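Side-chain contact in erythropoietin (Homo sapiens, PDB 1EER), which signals through its cell-surface receptor, dimerising it and activating JAK2, to regulate proliferation and differentiation of the red-cell lineage and so maintain circulating red-cell mass: residues E62-L67 / G113-A118. The protein carries 5 engineered substitutions. Sequence-based numbering, arbitrary orientation.
Sequences EVWQGL and GAQKEA
A single water bridges W64 and Q115, accepting from both: W64 NE1 lies 2.9 Å from its oxygen and Q115 NE2 2.6 Å. It sits at the indole edge, in the ring plane, where the pyrrole N-H points. One face of the indole is covered by Q115, whose CB stands 3.5 Å from the centroid of the six-membered ring and 18° off its normal, a CH-pi contact. With CG anti to the backbone N and the chain extended beyond it, the glutamine runs over the benzo rim, bringing NE2 to 3.3 Å from W64 CZ2. Its amide plane is turned 52° from the indole, so the two do not stack flat. Nearer the helix backbones, A118 CB packs 3.7 Å from W64 CB, and A114 CB meets W64 CE3 at 4.0 Å. The axes of 62-67, in helix 56-82, and of 114-118, in helix 114-120, cross at -107° and approach to 8.8 Å, with T106 of helix 91-111 also touching the indole. No direct hydrogen bond joins the segments. The short helix 114-120 therefore meets this four-helix cytokine bundle here through apolar and CH-pi packing around one tryptophan, with a water as the polar link.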
loop_
_atom_site.group_PDB
_atom_site.type_symbol
_atom_site.label_atom_id
_atom_site.label_comp_id
_atom_site.label_asym_id
_atom_site.label_seq_id
_atom_site.Cartn_x
_atom_site.Cartn_y
_atom_site.Cartn_z
ATOM N N GLU A 62 -18.433 -11.784 -5.765
ATOM C CA GLU A 62 -17.099 -12.367 -5.776
ATOM C C GLU A 62 -16.208 -11.910 -4.622
ATOM O O GLU A 62 -15.647 -12.736 -3.905
ATOM C CB GLU A 62 -16.396 -12.042 -7.099
ATOM C CG GLU A 62 -16.604 -13.080 -8.177
ATOM C CD GLU A 62 -15.815 -12.769 -9.432
ATOM O OE1 GLU A 62 -14.604 -12.492 -9.315
ATOM O OE2 GLU A 62 -16.409 -12.798 -10.529
ATOM N N VAL A 63 -16.071 -10.600 -4.453
ATOM C CA VAL A 63 -15.206 -10.049 -3.405
ATOM C C VAL A 63 -15.646 -10.360 -1.967
ATOM O O VAL A 63 -14.845 -10.810 -1.145
ATOM C CB VAL A 63 -15.050 -8.509 -3.581
ATOM C CG1 VAL A 63 -14.265 -7.903 -2.410
ATOM C CG2 VAL A 63 -14.335 -8.222 -4.893
ATOM N N TRP A 64 -16.916 -10.121 -1.674
ATOM C CA TRP A 64 -17.434 -10.367 -0.341
ATOM C C TRP A 64 -17.300 -11.831 0.066
ATOM O O TRP A 64 -16.788 -12.142 1.139
ATOM C CB TRP A 64 -18.896 -9.930 -0.258
ATOM C CG TRP A 64 -19.447 -10.127 1.099
ATOM C CD1 TRP A 64 -20.308 -11.105 1.499
ATOM C CD2 TRP A 64 -19.116 -9.378 2.265
ATOM N NE1 TRP A 64 -20.529 -11.016 2.851
ATOM C CE2 TRP A 64 -19.808 -9.962 3.346
ATOM C CE3 TRP A 64 -18.297 -8.269 2.506
ATOM C CZ2 TRP A 64 -19.707 -9.472 4.653
ATOM C CZ3 TRP A 64 -18.197 -7.783 3.804
ATOM C CH2 TRP A 64 -18.899 -8.386 4.860
ATOM N N GLN A 65 -17.756 -12.738 -0.786
ATOM C CA GLN A 65 -17.651 -14.143 -0.451
ATOM C C GLN A 65 -16.197 -14.586 -0.453
ATOM O O GLN A 65 -15.768 -15.308 0.445
ATOM C CB GLN A 65 -18.446 -14.975 -1.433
ATOM C CG GLN A 65 -19.916 -14.778 -1.292
ATOM C CD GLN A 65 -20.684 -15.579 -2.299
ATOM O OE1 GLN A 65 -21.795 -15.220 -2.676
ATOM N NE2 GLN A 65 -20.095 -16.675 -2.749
ATOM N N GLY A 66 -15.436 -14.145 -1.452
ATOM C CA GLY A 66 -14.038 -14.525 -1.513
ATOM C C GLY A 66 -13.281 -14.123 -0.265
ATOM O O GLY A 66 -12.465 -14.886 0.256
ATOM N N LEU A 67 -13.553 -12.909 0.211
ATOM C CA LEU A 67 -12.914 -12.371 1.414
ATOM C C LEU A 67 -13.280 -13.197 2.642
ATOM O O LEU A 67 -12.442 -13.422 3.518
ATOM C CB LEU A 67 -13.350 -10.924 1.631
ATOM C CG LEU A 67 -12.509 -10.070 2.578
ATOM C CD1 LEU A 67 -11.148 -9.787 1.950
ATOM C CD2 LEU A 67 -13.265 -8.778 2.882
ATOM N N GLY A 113 -21.326 -1.524 1.067
ATOM C CA GLY A 113 -22.520 -2.131 0.504
ATOM C C GLY A 113 -22.270 -3.484 -0.116
ATOM O O GLY A 113 -23.184 -4.083 -0.685
ATOM N N ALA A 114 -21.032 -3.963 0.016
ATOM C CA ALA A 114 -20.600 -5.250 -0.532
ATOM C C ALA A 114 -21.393 -6.451 -0.031
ATOM O O ALA A 114 -21.794 -7.308 -0.825
ATOM C CB ALA A 114 -19.121 -5.461 -0.242
ATOM N N GLN A 115 -21.608 -6.524 1.280
ATOM C CA GLN A 115 -22.351 -7.638 1.847
ATOM C C GLN A 115 -23.816 -7.633 1.424
ATOM O O GLN A 115 -24.391 -8.681 1.139
ATOM C CB GLN A 115 -22.267 -7.629 3.370
ATOM C CG GLN A 115 -22.974 -8.825 3.973
ATOM C CD GLN A 115 -22.962 -8.810 5.472
ATOM O OE1 GLN A 115 -23.205 -7.777 6.098
ATOM N NE2 GLN A 115 -22.680 -9.958 6.065
ATOM N N LYS A 116 -24.419 -6.453 1.389
ATOM C CA LYS A 116 -25.812 -6.326 0.980
ATOM C C LYS A 116 -25.993 -6.744 -0.481
ATOM O O LYS A 116 -26.860 -7.557 -0.802
ATOM C CB LYS A 116 -26.282 -4.883 1.149
ATOM C CG LYS A 116 -27.789 -4.724 1.183
ATOM C CD LYS A 116 -28.283 -3.955 -0.021
ATOM C CE LYS A 116 -29.413 -4.691 -0.726
ATOM N NZ LYS A 116 -29.863 -3.960 -1.952
ATOM N N GLU A 117 -25.170 -6.174 -1.357
ATOM C CA GLU A 117 -25.227 -6.468 -2.787
ATOM C C GLU A 117 -24.916 -7.933 -3.064
ATOM O O GLU A 117 -25.589 -8.580 -3.865
ATOM C CB GLU A 117 -24.233 -5.579 -3.543
ATOM C CG GLU A 117 -24.837 -4.794 -4.712
ATOM C CD GLU A 117 -23.786 -4.108 -5.592
ATOM O OE1 GLU A 117 -22.609 -3.988 -5.180
ATOM O OE2 GLU A 117 -24.143 -3.685 -6.708
ATOM N N ALA A 118 -23.890 -8.453 -2.403
ATOM C CA ALA A 118 -23.498 -9.841 -2.585
ATOM C C ALA A 118 -24.606 -10.830 -2.214
ATOM O O ALA A 118 -24.787 -11.834 -2.899
ATOM C CB ALA A 118 -22.240 -10.133 -1.777
HETATM O O HOH W 1 -22.442 -12.145 4.743
#